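PDB 6A0W: lipase from Rhizopus chinensis, which probably hydrolyses the ester bonds of triacylglycerols, its N-terminal polypeptide segment regulating how tightly it binds substrate. Local coordinates for residues A48-T53 with I167-S172; A52-R57 with T106-N111; D156-Y161 with Q187-L192; A181-Y186 with L197-V202; R225-R230 with Q270-I275. One frame throughout, in Å; residues are numbered along the deposited sequence.

Contacts 1, 2, 4 and 5 all reach the central sheet of the alpha/beta-hydrolase fold, and contact 3 lies at its periphery. Contacts 1 and 2 share helix 38-53 and have centres about 8 Å apart; their neighbouring strands are probably hydrogen-bonded through Phe107 N and Thr169 O, 3.1 Å apart. Contact 4, centred about 11 Å from contact 1, uses the next strand and the helix that follows the probable nucleophile, Ser172. Contact 5 lies on the strand beyond, leading to Asp231, the likely triad acid. Contact 3 shares helix 173-188 with contact 4 but lies about 34 Å, centre to centre, from contact 5, on the opposite side of the molecule.

Contact 1: residues A48-T53 with I167-S172; sequences AGVAAT and IVTGHS
Val50 and Ala51 of helix 38-53 pack against Thr169, Gly170 and His171 in a buried helix-on-sheet contact at the heart of an alpha/beta-hydrolase fold. The strand, 165-171, runs straight into the probable nucleophile elbow, a GxSxG turn with Ser172 at its tip. Ser172 keeps the positive phi (61°) expected of such a strained turn, and its OG is hydrogen-bonded to NE2 of His284, as in a serine hydrolase triad. Helix and strand axes come within 6.8 Å, a close approach made possible by small residues. Ala51 CB sits over the backbone, 3.9 Å from Gly170 C, and Gly170 adds no side chain of its own. Next to it, the side chains of Val50 and Thr169 meet almost at right angles, with the methyls Val50 CG1 and Thr169 CG2 3.9 Å apart. The Thr169 rotation leaves its hydroxyl opposite the backbone N (chi1 -172°), where OG1 is hydrogen-bonded to the carbonyls of Tyr200 and Tyr47 while also lying 3.7 Å from Ala51 CB. A water joins the two backbones, donating to Ala51 O at 2.8 Å and accepting from His171 N at 3.0 Å. On the helix itself, Val50 O takes both the N-H and the hydroxyl of Thr53, whose OG1 arrives in the carbonyl plane, on a lone pair, at 2.6 Å.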
# COMPACT_ATOMS: atom_id res chain seq x y z
N ALA A 48 8.84 -0.61 -1.30
CA ALA A 48 8.37 -1.95 -1.00
C ALA A 48 9.17 -2.60 0.11
O ALA A 48 8.64 -3.33 0.97
CB ALA A 48 8.38 -2.84 -2.23
N GLY A 49 10.46 -2.33 0.11
CA GLY A 49 11.31 -2.85 1.14
C GLY A 49 10.96 -2.25 2.47
O GLY A 49 10.96 -2.96 3.48
N VAL A 50 10.76 -0.93 2.50
CA VAL A 50 10.37 -0.29 3.77
C VAL A 50 9.05 -0.84 4.32
O VAL A 50 8.92 -1.24 5.48
CB VAL A 50 10.28 1.24 3.60
CG1 VAL A 50 9.87 1.90 4.93
CG2 VAL A 50 11.62 1.80 3.16
N ALA A 51 8.11 -1.05 3.43
CA ALA A 51 6.88 -1.66 3.81
C ALA A 51 7.05 -3.04 4.41
O ALA A 51 6.36 -3.40 5.39
CB ALA A 51 5.95 -1.73 2.63
N ALA A 52 8.02 -3.79 3.88
CA ALA A 52 8.27 -5.14 4.38
C ALA A 52 8.76 -5.17 5.80
O ALA A 52 8.57 -6.18 6.49
CB ALA A 52 9.27 -5.88 3.47
N THR A 53 9.46 -4.13 6.22
CA THR A 53 10.03 -4.11 7.56
C THR A 53 8.94 -4.06 8.63
O THR A 53 9.19 -4.40 9.78
CB THR A 53 10.95 -2.90 7.79
OG1 THR A 53 10.21 -1.68 7.66
CG2 THR A 53 12.12 -2.93 6.80
N ILE A 167 6.99 10.10 2.92
CA ILE A 167 6.61 8.93 2.14
C ILE A 167 5.74 8.05 3.02
O ILE A 167 6.14 7.67 4.11
CB ILE A 167 7.88 8.09 1.79
CG1 ILE A 167 8.84 8.84 0.85
CG2 ILE A 167 7.48 6.76 1.18
CD1 ILE A 167 8.39 9.02 -0.59
N VAL A 168 4.53 7.75 2.57
CA VAL A 168 3.67 6.86 3.33
C VAL A 168 3.59 5.52 2.57
O VAL A 168 3.24 5.52 1.40
CB VAL A 168 2.24 7.42 3.47
CG1 VAL A 168 1.47 6.58 4.47
CG2 VAL A 168 2.21 8.89 3.86
N THR A 169 3.96 4.42 3.22
CA THR A 169 4.05 3.13 2.52
C THR A 169 3.44 1.97 3.30
O THR A 169 3.35 2.02 4.53
CB THR A 169 5.52 2.82 2.08
OG1 THR A 169 5.53 1.66 1.24
CG2 THR A 169 6.42 2.55 3.27
N GLY A 170 2.83 1.03 2.59
CA GLY A 170 2.35 -0.19 3.19
C GLY A 170 2.09 -1.28 2.18
O GLY A 170 1.80 -0.99 1.01
N HIS A 171 2.14 -2.52 2.67
CA HIS A 171 1.75 -3.74 1.95
C HIS A 171 0.36 -4.11 2.38
O HIS A 171 -0.02 -3.90 3.54
CB HIS A 171 2.77 -4.85 2.27
CG HIS A 171 2.38 -6.21 1.76
ND1 HIS A 171 2.10 -7.26 2.61
CD2 HIS A 171 2.34 -6.72 0.50
CE1 HIS A 171 1.86 -8.34 1.89
NE2 HIS A 171 1.91 -8.02 0.61
N SER A 172 -0.44 -4.64 1.47
CA SER A 172 -1.65 -5.35 1.88
C SER A 172 -2.57 -4.38 2.64
O SER A 172 -2.73 -3.24 2.22
CB SER A 172 -1.28 -6.57 2.74
OG SER A 172 -2.39 -7.45 2.94
O HOH W 1 3.58 -3.04 5.22

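Contact 2: residues A52-R57 with T106-N111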
# COMPACT_ATOMS: atom_id res chain seq x y z
N ALA A 52 8.02 -3.79 3.88
CA ALA A 52 8.27 -5.14 4.38
C ALA A 52 8.76 -5.17 5.80
O ALA A 52 8.57 -6.18 6.49
CB ALA A 52 9.27 -5.88 3.47
N THR A 53 9.46 -4.13 6.22
CA THR A 53 10.03 -4.11 7.56
C THR A 53 8.94 -4.06 8.63
O THR A 53 9.19 -4.40 9.78
CB THR A 53 10.95 -2.90 7.79
OG1 THR A 53 10.21 -1.68 7.66
CG2 THR A 53 12.12 -2.93 6.80
N ALA A 54 7.72 -3.71 8.26
CA ALA A 54 6.69 -3.55 9.27
C ALA A 54 6.30 -4.89 9.86
O ALA A 54 5.66 -4.93 10.92
CB ALA A 54 5.48 -2.87 8.68
N TYR A 55 6.59 -5.97 9.13
CA TYR A 55 6.24 -7.30 9.60
C TYR A 55 7.32 -7.87 10.48
O TYR A 55 7.17 -8.99 10.96
CB TYR A 55 5.96 -8.23 8.44
CG TYR A 55 4.79 -7.86 7.61
CD1 TYR A 55 3.50 -8.28 7.96
CD2 TYR A 55 4.94 -7.14 6.43
CE1 TYR A 55 2.39 -7.93 7.21
CE2 TYR A 55 3.82 -6.87 5.62
CZ TYR A 55 2.56 -7.25 6.02
OH TYR A 55 1.47 -6.89 5.28
N CYS A 56 8.43 -7.17 10.64
CA CYS A 56 9.47 -7.60 11.54
C CYS A 56 9.14 -7.24 13.01
O CYS A 56 9.05 -6.06 13.36
CB CYS A 56 10.81 -6.96 11.13
SG CYS A 56 11.33 -7.26 9.42
N ARG A 57 9.13 -8.24 13.89
CA ARG A 57 8.81 -8.01 15.30
C ARG A 57 9.91 -7.18 15.95
O ARG A 57 9.65 -6.49 16.93
CB ARG A 57 8.65 -9.31 16.08
CG ARG A 57 7.73 -10.38 15.51
CD ARG A 57 6.25 -10.06 15.61
NE ARG A 57 5.74 -9.76 16.95
CZ ARG A 57 4.56 -9.18 17.16
NH1 ARG A 57 3.75 -8.90 16.13
NH2 ARG A 57 4.18 -8.83 18.39
N THR A 106 4.94 4.17 7.94
CA THR A 106 4.73 2.80 7.40
C THR A 106 3.66 2.05 8.19
O THR A 106 3.69 2.13 9.40
CB THR A 106 6.06 2.03 7.43
OG1 THR A 106 7.07 2.79 6.77
CG2 THR A 106 5.96 0.67 6.81
N PHE A 107 2.80 1.31 7.52
CA PHE A 107 1.75 0.54 8.20
C PHE A 107 1.67 -0.91 7.70
O PHE A 107 2.13 -1.24 6.62
CB PHE A 107 0.36 1.12 7.92
CG PHE A 107 0.17 2.56 8.30
CD1 PHE A 107 0.46 3.57 7.40
CD2 PHE A 107 -0.33 2.91 9.54
CE1 PHE A 107 0.26 4.90 7.74
CE2 PHE A 107 -0.52 4.23 9.87
CZ PHE A 107 -0.23 5.22 8.97
N ARG A 108 1.22 -1.92 8.75
CA ARG A 108 0.64 -3.16 8.20
C ARG A 108 -0.70 -3.41 8.88
O ARG A 108 -0.88 -2.98 10.00
CB ARG A 108 1.58 -4.35 8.39
CG ARG A 108 1.81 -4.72 9.85
CD ARG A 108 2.78 -5.87 10.04
NE ARG A 108 2.96 -6.21 11.45
CZ ARG A 108 2.19 -7.07 12.11
NH1 ARG A 108 1.19 -7.68 11.49
NH2 ARG A 108 2.42 -7.31 13.40
N GLY A 109 -1.31 -4.39 8.40
CA GLY A 109 -2.46 -5.02 9.06
C GLY A 109 -2.05 -6.41 9.49
O GLY A 109 -0.88 -6.64 9.69
N THR A 110 -2.98 -7.32 9.57
CA THR A 110 -2.68 -8.70 10.01
C THR A 110 -1.83 -9.43 8.98
O THR A 110 -2.03 -9.23 7.80
CB THR A 110 -3.98 -9.47 10.20
OG1 THR A 110 -3.63 -10.82 10.49
CG2 THR A 110 -4.89 -9.43 8.99
N ASN A 111 -0.93 -10.26 9.46
CA ASN A 111 -0.12 -11.15 8.63
C ASN A 111 -0.85 -12.45 8.39
O ASN A 111 -0.31 -13.35 7.77
CB ASN A 111 1.26 -11.45 9.26
CG ASN A 111 1.19 -11.84 10.75
OD1 ASN A 111 0.25 -11.47 11.50
ND2 ASN A 111 2.31 -12.41 11.23
O HOH W 2 5.52 -6.44 13.23
O HOH W 3 -0.77 -5.69 6.08
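Ala54 is the first residue of 52-57 to meet the strand: its CB comes within 4.0 Å of Thr106 CG2, and its carbonyl O takes a weak, bent bond from Arg108 NE (3.0 Å, 123° at the hydrogen). A water donates to the same oxygen and accepts weakly from Arg108 NH2, bridging the two groups. Tyr55 follows, its ring lying obliquely against the extended Arg108 side chain. Arg108 CB makes a CH-pi contact over one face, 4.1 Å from the Tyr55 ring centroid, and Arg108 CD comes to 3.3 Å from Tyr55 CD1. The arginine reaches this place because its CG is tucked between backbone N and carbonyl carbon (chi1 65°). The type I turn from Thr53 to Cys56 packs against the end of strand 102-108, at the point where the chain leaves the sheet; in class 3 lipases the loop that follows generally contributes to the oxyanion hole. Tyr55 OH pairs with His171 ND1, next to the probable nucleophile, and shares a water with Gly109 N, 2.7 Å from each. Cys56 turns away into its disulfide with Cys295. Arg57 bends back over the surface until its NH1 lies 3.4 Å from Arg108 NH2, two like charges with their guanidinium planes 68° apart.

Contact 3: residues D156-Y161 with Q187-L192; sequences DQLTAY and QREKRL
The polar side of this contact is carried by Arg191, whose NH1 donates a nearly straight hydrogen bond to Thr159 OG1 (2.8 Å, 166°), almost in the guanidinium plane. The other edge of that group is clamped by Glu189: NE and NH2 take one carboxylate oxygen each in a side-on salt bridge, NE to OE2 at 2.9 Å and NH2 to OE1 at 2.7 Å. Arg191 N also binds OE2, on its anti lone pair, so this oxygen is gripped twice and the arginine is fixed in rotation. Gln155 ties the group further, its carbonyl accepting from Arg191 NH2 and from Thr159 OG1, and its NE2 bonding to Glu189 OE1. The contact joins the C-terminal end of helix 137-160 to the turn that follows helix 173-188, a type I turn on which Glu189, Arg191 and Leu192 stand. The apolar part belongs to Leu158, reaching across with CG opposite its backbone N (chi1 -167°). Its CG lies 4.3 Å above the plane of the Arg191 guanidinium, over the centre of that group. Beyond, Leu158 CD2 meets Leu192 CG at 3.8 Å and rests 3.9 Å from Glu189 CD, apolar cover beside the ion pair.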
# COMPACT_ATOMS: atom_id res chain seq x y z
N ASP A 156 5.55 16.71 14.20
CA ASP A 156 6.72 17.08 14.99
C ASP A 156 8.04 16.95 14.23
O ASP A 156 8.95 17.77 14.36
CB ASP A 156 6.71 16.21 16.28
CG ASP A 156 7.50 16.85 17.38
OD1 ASP A 156 7.04 17.90 17.92
OD2 ASP A 156 8.62 16.37 17.62
N GLN A 157 8.17 15.86 13.48
CA GLN A 157 9.35 15.65 12.65
C GLN A 157 9.44 16.67 11.49
O GLN A 157 10.52 17.13 11.14
CB GLN A 157 9.31 14.22 12.09
CG GLN A 157 9.59 13.18 13.17
CD GLN A 157 11.03 13.19 13.59
OE1 GLN A 157 11.93 13.02 12.75
NE2 GLN A 157 11.28 13.30 14.91
N LEU A 158 8.31 16.96 10.89
CA LEU A 158 8.27 17.90 9.80
C LEU A 158 8.60 19.32 10.30
O LEU A 158 9.45 20.00 9.70
CB LEU A 158 6.89 17.85 9.17
CG LEU A 158 6.64 18.52 7.82
CD1 LEU A 158 7.59 17.98 6.76
CD2 LEU A 158 5.20 18.26 7.44
N THR A 159 8.10 19.69 11.48
CA THR A 159 8.58 20.93 12.14
C THR A 159 10.09 20.96 12.33
O THR A 159 10.76 21.95 11.97
CB THR A 159 7.91 21.15 13.50
OG1 THR A 159 6.49 21.13 13.34
CG2 THR A 159 8.32 22.48 14.11
N ALA A 160 10.65 19.84 12.77
CA ALA A 160 12.08 19.79 12.99
C ALA A 160 12.92 19.66 11.70
O ALA A 160 14.12 19.98 11.68
CB ALA A 160 12.42 18.69 13.98
N TYR A 161 12.29 19.16 10.64
CA TYR A 161 12.99 18.87 9.38
C TYR A 161 12.13 19.30 8.21
O TYR A 161 11.53 18.45 7.53
CB TYR A 161 13.26 17.35 9.27
CG TYR A 161 14.21 16.85 10.33
CD1 TYR A 161 15.59 17.05 10.20
CD2 TYR A 161 13.73 16.31 11.53
CE1 TYR A 161 16.45 16.65 11.19
CE2 TYR A 161 14.60 15.93 12.53
CZ TYR A 161 15.95 16.10 12.36
OH TYR A 161 16.83 15.63 13.32
N GLN A 187 -5.24 16.59 4.16
CA GLN A 187 -6.38 17.37 4.66
C GLN A 187 -5.95 18.25 5.82
O GLN A 187 -6.27 19.41 5.81
CB GLN A 187 -7.55 16.48 5.05
CG GLN A 187 -8.27 15.83 3.88
CD GLN A 187 -8.82 14.46 4.20
OE1 GLN A 187 -8.80 14.05 5.35
NE2 GLN A 187 -9.36 13.76 3.18
N ARG A 188 -5.08 17.78 6.70
CA ARG A 188 -4.92 18.45 7.98
C ARG A 188 -3.55 18.93 8.27
O ARG A 188 -3.35 19.64 9.24
CB ARG A 188 -5.37 17.52 9.09
CG ARG A 188 -6.84 17.17 8.99
CD ARG A 188 -7.34 16.57 10.30
NE ARG A 188 -6.73 15.28 10.60
CZ ARG A 188 -6.08 14.99 11.72
NH1 ARG A 188 -5.60 13.76 11.90
NH2 ARG A 188 -6.06 15.87 12.72
N GLU A 189 -2.59 18.58 7.43
CA GLU A 189 -1.24 19.09 7.63
C GLU A 189 -0.91 19.94 6.42
O GLU A 189 -0.60 19.45 5.34
CB GLU A 189 -0.27 17.92 7.78
CG GLU A 189 1.19 18.25 7.66
CD GLU A 189 1.62 19.34 8.65
OE1 GLU A 189 2.06 18.98 9.76
OE2 GLU A 189 1.64 20.52 8.25
N LYS A 190 -1.03 21.25 6.61
CA LYS A 190 -1.04 22.15 5.47
C LYS A 190 0.37 22.33 4.92
O LYS A 190 0.53 22.82 3.83
CB LYS A 190 -1.63 23.52 5.85
CG LYS A 190 -0.90 24.15 7.03
CD LYS A 190 -0.61 25.64 6.86
CE LYS A 190 0.52 26.07 7.78
NZ LYS A 190 0.03 26.23 9.18
N ARG A 191 1.41 22.00 5.67
CA ARG A 191 2.74 22.02 5.11
C ARG A 191 3.02 20.94 4.05
O ARG A 191 4.06 20.97 3.40
CB ARG A 191 3.75 21.94 6.23
CG ARG A 191 3.65 23.14 7.18
CD ARG A 191 4.52 22.91 8.40
NE ARG A 191 4.02 21.79 9.20
CZ ARG A 191 4.58 21.37 10.33
NH1 ARG A 191 5.71 21.93 10.76
NH2 ARG A 191 4.07 20.32 10.96
N LEU A 192 2.10 19.99 3.88
CA LEU A 192 2.29 18.90 2.93
C LEU A 192 1.40 19.14 1.74
O LEU A 192 0.26 19.58 1.92
CB LEU A 192 1.97 17.55 3.55
CG LEU A 192 3.00 17.11 4.58
CD1 LEU A 192 2.47 15.91 5.35
CD2 LEU A 192 4.39 16.85 4.00

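Contact 4: residues A181-Y186 with L197-V202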
# COMPACT_ATOMS: atom_id res chain seq x y z
N ALA A 181 -3.94 7.49 5.50
CA ALA A 181 -3.04 8.40 6.14
C ALA A 181 -2.66 9.53 5.20
O ALA A 181 -2.50 10.69 5.62
CB ALA A 181 -1.78 7.70 6.63
N GLY A 182 -2.34 9.17 3.95
CA GLY A 182 -1.91 10.20 3.01
C GLY A 182 -3.01 11.24 2.79
O GLY A 182 -2.73 12.42 2.73
N MET A 183 -4.25 10.80 2.63
CA MET A 183 -5.38 11.72 2.50
C MET A 183 -5.63 12.61 3.76
O MET A 183 -5.72 13.86 3.64
CB MET A 183 -6.63 10.94 2.13
CG MET A 183 -6.58 10.29 0.75
SD MET A 183 -6.31 11.49 -0.56
CE MET A 183 -4.54 11.36 -0.74
N ASP A 184 -5.39 12.05 4.94
CA ASP A 184 -5.51 12.81 6.21
C ASP A 184 -4.41 13.84 6.36
O ASP A 184 -4.64 15.01 6.71
CB ASP A 184 -5.49 11.80 7.39
CG ASP A 184 -6.11 12.37 8.70
OD1 ASP A 184 -6.82 13.37 8.65
OD2 ASP A 184 -5.83 11.83 9.79
N LEU A 185 -3.18 13.43 6.09
CA LEU A 185 -2.10 14.38 6.05
C LEU A 185 -2.38 15.53 5.05
O LEU A 185 -2.14 16.72 5.36
CB LEU A 185 -0.79 13.67 5.68
CG LEU A 185 -0.29 12.76 6.80
CD1 LEU A 185 0.71 11.72 6.31
CD2 LEU A 185 0.30 13.62 7.93
N TYR A 186 -2.83 15.19 3.85
CA TYR A 186 -3.17 16.24 2.90
C TYR A 186 -4.24 17.18 3.51
O TYR A 186 -4.23 18.38 3.25
CB TYR A 186 -3.65 15.64 1.57
CG TYR A 186 -4.27 16.63 0.58
CD1 TYR A 186 -3.48 17.48 -0.19
CD2 TYR A 186 -5.63 16.62 0.36
CE1 TYR A 186 -4.06 18.40 -1.08
CE2 TYR A 186 -6.22 17.49 -0.56
CZ TYR A 186 -5.44 18.34 -1.27
OH TYR A 186 -6.12 19.14 -2.13
N LEU A 197 4.68 15.12 -0.48
CA LEU A 197 4.00 13.98 0.08
C LEU A 197 3.67 13.00 -1.05
O LEU A 197 3.10 13.40 -2.07
CB LEU A 197 2.71 14.41 0.76
CG LEU A 197 1.76 13.33 1.26
CD1 LEU A 197 2.45 12.53 2.36
CD2 LEU A 197 0.49 13.95 1.80
N SER A 198 3.82 11.72 -0.75
CA SER A 198 3.65 10.66 -1.75
C SER A 198 3.22 9.39 -1.01
O SER A 198 3.66 9.16 0.11
CB SER A 198 5.04 10.39 -2.45
OG SER A 198 5.04 11.09 -3.66
N ILE A 199 2.48 8.52 -1.69
CA ILE A 199 1.96 7.30 -1.13
C ILE A 199 2.41 6.14 -2.03
O ILE A 199 2.20 6.18 -3.25
CB ILE A 199 0.43 7.30 -1.10
CG1 ILE A 199 -0.12 8.54 -0.33
CG2 ILE A 199 -0.06 6.06 -0.37
CD1 ILE A 199 -1.60 8.81 -0.59
N TYR A 200 3.02 5.13 -1.43
CA TYR A 200 3.41 3.93 -2.17
C TYR A 200 2.89 2.71 -1.50
O TYR A 200 3.12 2.49 -0.29
CB TYR A 200 4.94 3.81 -2.23
CG TYR A 200 5.61 4.83 -3.13
CD1 TYR A 200 5.90 6.10 -2.64
CD2 TYR A 200 6.08 4.49 -4.40
CE1 TYR A 200 6.45 7.07 -3.45
CE2 TYR A 200 6.71 5.43 -5.20
CZ TYR A 200 6.92 6.71 -4.72
OH TYR A 200 7.56 7.67 -5.44
N THR A 201 2.34 1.82 -2.31
CA THR A 201 1.81 0.58 -1.80
C THR A 201 2.20 -0.64 -2.68
O THR A 201 2.43 -0.51 -3.90
CB THR A 201 0.27 0.62 -1.67
OG1 THR A 201 -0.34 0.73 -2.95
CG2 THR A 201 -0.21 1.76 -0.76
N VAL A 202 2.14 -1.82 -2.05
CA VAL A 202 2.32 -3.12 -2.69
C VAL A 202 1.19 -4.02 -2.23
O VAL A 202 0.92 -4.11 -1.02
CB VAL A 202 3.72 -3.75 -2.41
CG1 VAL A 202 4.77 -3.04 -3.26
CG2 VAL A 202 4.11 -3.66 -0.94
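Gly182 and Ile199 form the close-packed part of this contact: with no side chain on the helix residue, Ile199 CD1 settles 3.9 Å from Gly182 CA. That same methyl is met by Met183 CE, also at 3.9 Å; the methionine starts out pointing away from the strand, but bends at chi2 (-58°) and again at chi3 to bring its terminal methyl back, crossing Ile199 at about a right angle. Two residues earlier on the strand, Leu197 pushes a single branch, CD2, into the helix surface. There it lies 3.7 Å from Gly182 O and 4.1 Å from Leu185 CB, beside the backbone of a helical turn whose Tyr186 N bonds to that same glycine carbonyl. Toward Tyr186 the packing slackens: its CB only just reaches Leu197 CD2 at 4.5 Å, and the partly exposed ring leads away from the strand toward Thr219. The axes of 181-186 and 197-202 run nearly antiparallel (171°), 8.9 Å apart at their closest, and the strand runs on past the helical segment from Tyr200. Helix 137-160 also packs on this helix, its Phe151 touching Leu185. Strand 165-171, helix 173-188 and strand 197-202 make a beta-alpha-beta crossover, the unit that carries the nucleophile elbow in alpha/beta hydrolases.

Contact 5: residues R225-R230 with Q270-I275. With SO4 (sulfate ion), chain C.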
# COMPACT_ATOMS: atom_id res chain seq x y z
N ARG A 225 0.31 2.30 -6.85
CA ARG A 225 -0.13 0.96 -6.51
C ARG A 225 0.68 -0.08 -7.31
O ARG A 225 0.34 -0.39 -8.45
CB ARG A 225 -1.60 0.77 -6.80
CG ARG A 225 -2.51 1.71 -6.02
CD ARG A 225 -3.97 1.35 -6.17
NE ARG A 225 -4.41 1.38 -7.55
CZ ARG A 225 -4.53 0.32 -8.34
NH1 ARG A 225 -4.26 -0.90 -7.88
NH2 ARG A 225 -5.04 0.48 -9.57
N THR A 226 1.66 -0.67 -6.65
CA THR A 226 2.40 -1.79 -7.24
C THR A 226 1.68 -3.11 -6.98
O THR A 226 1.08 -3.32 -5.92
CB THR A 226 3.83 -1.84 -6.75
OG1 THR A 226 4.48 -0.61 -7.11
CG2 THR A 226 4.58 -3.06 -7.36
N VAL A 227 1.50 -3.87 -8.06
CA VAL A 227 0.87 -5.16 -8.02
C VAL A 227 1.69 -6.27 -8.66
O VAL A 227 2.31 -6.05 -9.70
CB VAL A 227 -0.63 -5.18 -8.32
CG1 VAL A 227 -1.26 -3.83 -8.53
CG2 VAL A 227 -1.14 -6.30 -9.17
N HIS A 228 1.89 -7.32 -7.88
CA HIS A 228 2.78 -8.44 -8.22
C HIS A 228 2.03 -9.57 -8.89
O HIS A 228 1.20 -10.30 -8.28
CB HIS A 228 3.52 -8.98 -7.01
CG HIS A 228 4.42 -10.15 -7.32
ND1 HIS A 228 4.19 -11.42 -6.83
CD2 HIS A 228 5.58 -10.22 -8.02
CE1 HIS A 228 5.19 -12.21 -7.18
NE2 HIS A 228 6.03 -11.52 -7.94
N LYS A 229 2.30 -9.66 -10.19
CA LYS A 229 1.72 -10.69 -11.03
C LYS A 229 0.24 -10.93 -10.76
O LYS A 229 -0.58 -10.06 -11.08
CB LYS A 229 2.54 -11.96 -10.90
CG LYS A 229 3.99 -11.80 -11.34
CD LYS A 229 4.80 -13.08 -11.24
CE LYS A 229 6.26 -12.75 -11.34
NZ LYS A 229 7.10 -13.95 -11.30
N ARG A 230 -0.10 -12.10 -10.22
CA ARG A 230 -1.49 -12.52 -10.07
C ARG A 230 -2.05 -12.31 -8.64
O ARG A 230 -3.08 -12.88 -8.29
CB ARG A 230 -1.64 -14.02 -10.41
CG ARG A 230 -1.32 -14.40 -11.84
CD ARG A 230 -1.33 -15.92 -12.03
NE ARG A 230 -0.90 -16.32 -13.37
CZ ARG A 230 -1.67 -16.26 -14.45
NH1 ARG A 230 -2.90 -15.76 -14.38
NH2 ARG A 230 -1.21 -16.67 -15.62
N GLN A 270 -5.92 -3.02 -18.55
CA GLN A 270 -4.69 -3.39 -19.23
C GLN A 270 -3.57 -3.88 -18.35
O GLN A 270 -2.63 -4.47 -18.86
CB GLN A 270 -4.18 -2.27 -20.14
CG GLN A 270 -5.22 -1.73 -21.14
CD GLN A 270 -5.69 -0.35 -20.73
OE1 GLN A 270 -4.87 0.51 -20.39
NE2 GLN A 270 -7.01 -0.17 -20.62
N CYS A 271 -3.61 -3.62 -17.04
CA CYS A 271 -2.56 -4.12 -16.17
C CYS A 271 -3.07 -5.38 -15.45
O CYS A 271 -3.71 -6.24 -16.10
CB CYS A 271 -1.98 -3.00 -15.28
SG CYS A 271 -0.81 -1.88 -16.12
N SER A 272 -2.97 -5.47 -14.13
CA SER A 272 -3.28 -6.74 -13.45
C SER A 272 -4.73 -7.21 -13.57
O SER A 272 -5.01 -8.38 -13.39
CB SER A 272 -2.84 -6.72 -11.96
OG SER A 272 -3.71 -5.86 -11.24
N ASN A 273 -5.68 -6.31 -13.83
CA ASN A 273 -7.06 -6.74 -14.02
C ASN A 273 -7.21 -7.66 -15.23
O ASN A 273 -8.19 -8.39 -15.32
CB ASN A 273 -8.01 -5.55 -14.18
CG ASN A 273 -8.18 -4.79 -12.88
OD1 ASN A 273 -8.06 -5.38 -11.80
ND2 ASN A 273 -8.48 -3.50 -12.97
N SER A 274 -6.21 -7.66 -16.10
CA SER A 274 -6.17 -8.56 -17.27
C SER A 274 -5.95 -10.03 -16.91
O SER A 274 -6.21 -10.85 -17.76
CB SER A 274 -5.10 -8.12 -18.30
OG SER A 274 -3.79 -8.37 -17.86
N ILE A 275 -5.46 -10.37 -15.71
CA ILE A 275 -5.33 -11.78 -15.32
C ILE A 275 -6.49 -12.36 -14.46
O ILE A 275 -6.52 -13.55 -14.16
CB ILE A 275 -3.96 -12.11 -14.69
CG1 ILE A 275 -3.65 -11.28 -13.42
CG2 ILE A 275 -2.84 -11.92 -15.70
CD1 ILE A 275 -4.40 -11.73 -12.20
S SO4 C . 9.27 -10.81 -8.06
O1 SO4 C . 9.38 -11.23 -6.66
O2 SO4 C . 8.58 -11.89 -8.81
O3 SO4 C . 10.61 -10.59 -8.62
O4 SO4 C . 8.49 -9.55 -8.11
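Cys271 O is held by two donors of Ser274, N at 2.9 Å and OG at 2.8 Å, arriving from opposite faces of its carbonyl plane; they tie up the short 3-10 segment that sets Ser272 and Ile275 against strand 223-228. This strand of the alpha/beta-hydrolase sheet leads directly to Asp231, the probable acid of the catalytic triad, and the loop 270-275 leans on its end. Cys271 is held as well by a disulfide to Cys262. The packing comes in two places. At Val227, CG2 lies against Ser272 CB, though the modelled spacing is tighter than normal and the valine torsion nearly eclipsed, so its detail is doubtful; Ser272 OG turns to Glu249. At Arg230, Ile275 CD1 rests 3.7 Å from Arg230 CA, and Ile275 CB lies 3.8 Å from Arg230 NH1. The isoleucine gets there with CG1 wedged between its own backbone N and carbonyl carbon (chi1 59°), which also leaves CG1 4.0 Å from Lys229 O, a carbonyl that Trp251 NE1 bonds. The arginine's NH2 is taken by Pro17 O. Away from the loop, the strand binds a sulfate, probably from the crystallisation liquor, also held by the backbone nitrogens of Phe288 and Gly289: His228 NE2 donates to its O2 at 2.7 Å, at the ring edge.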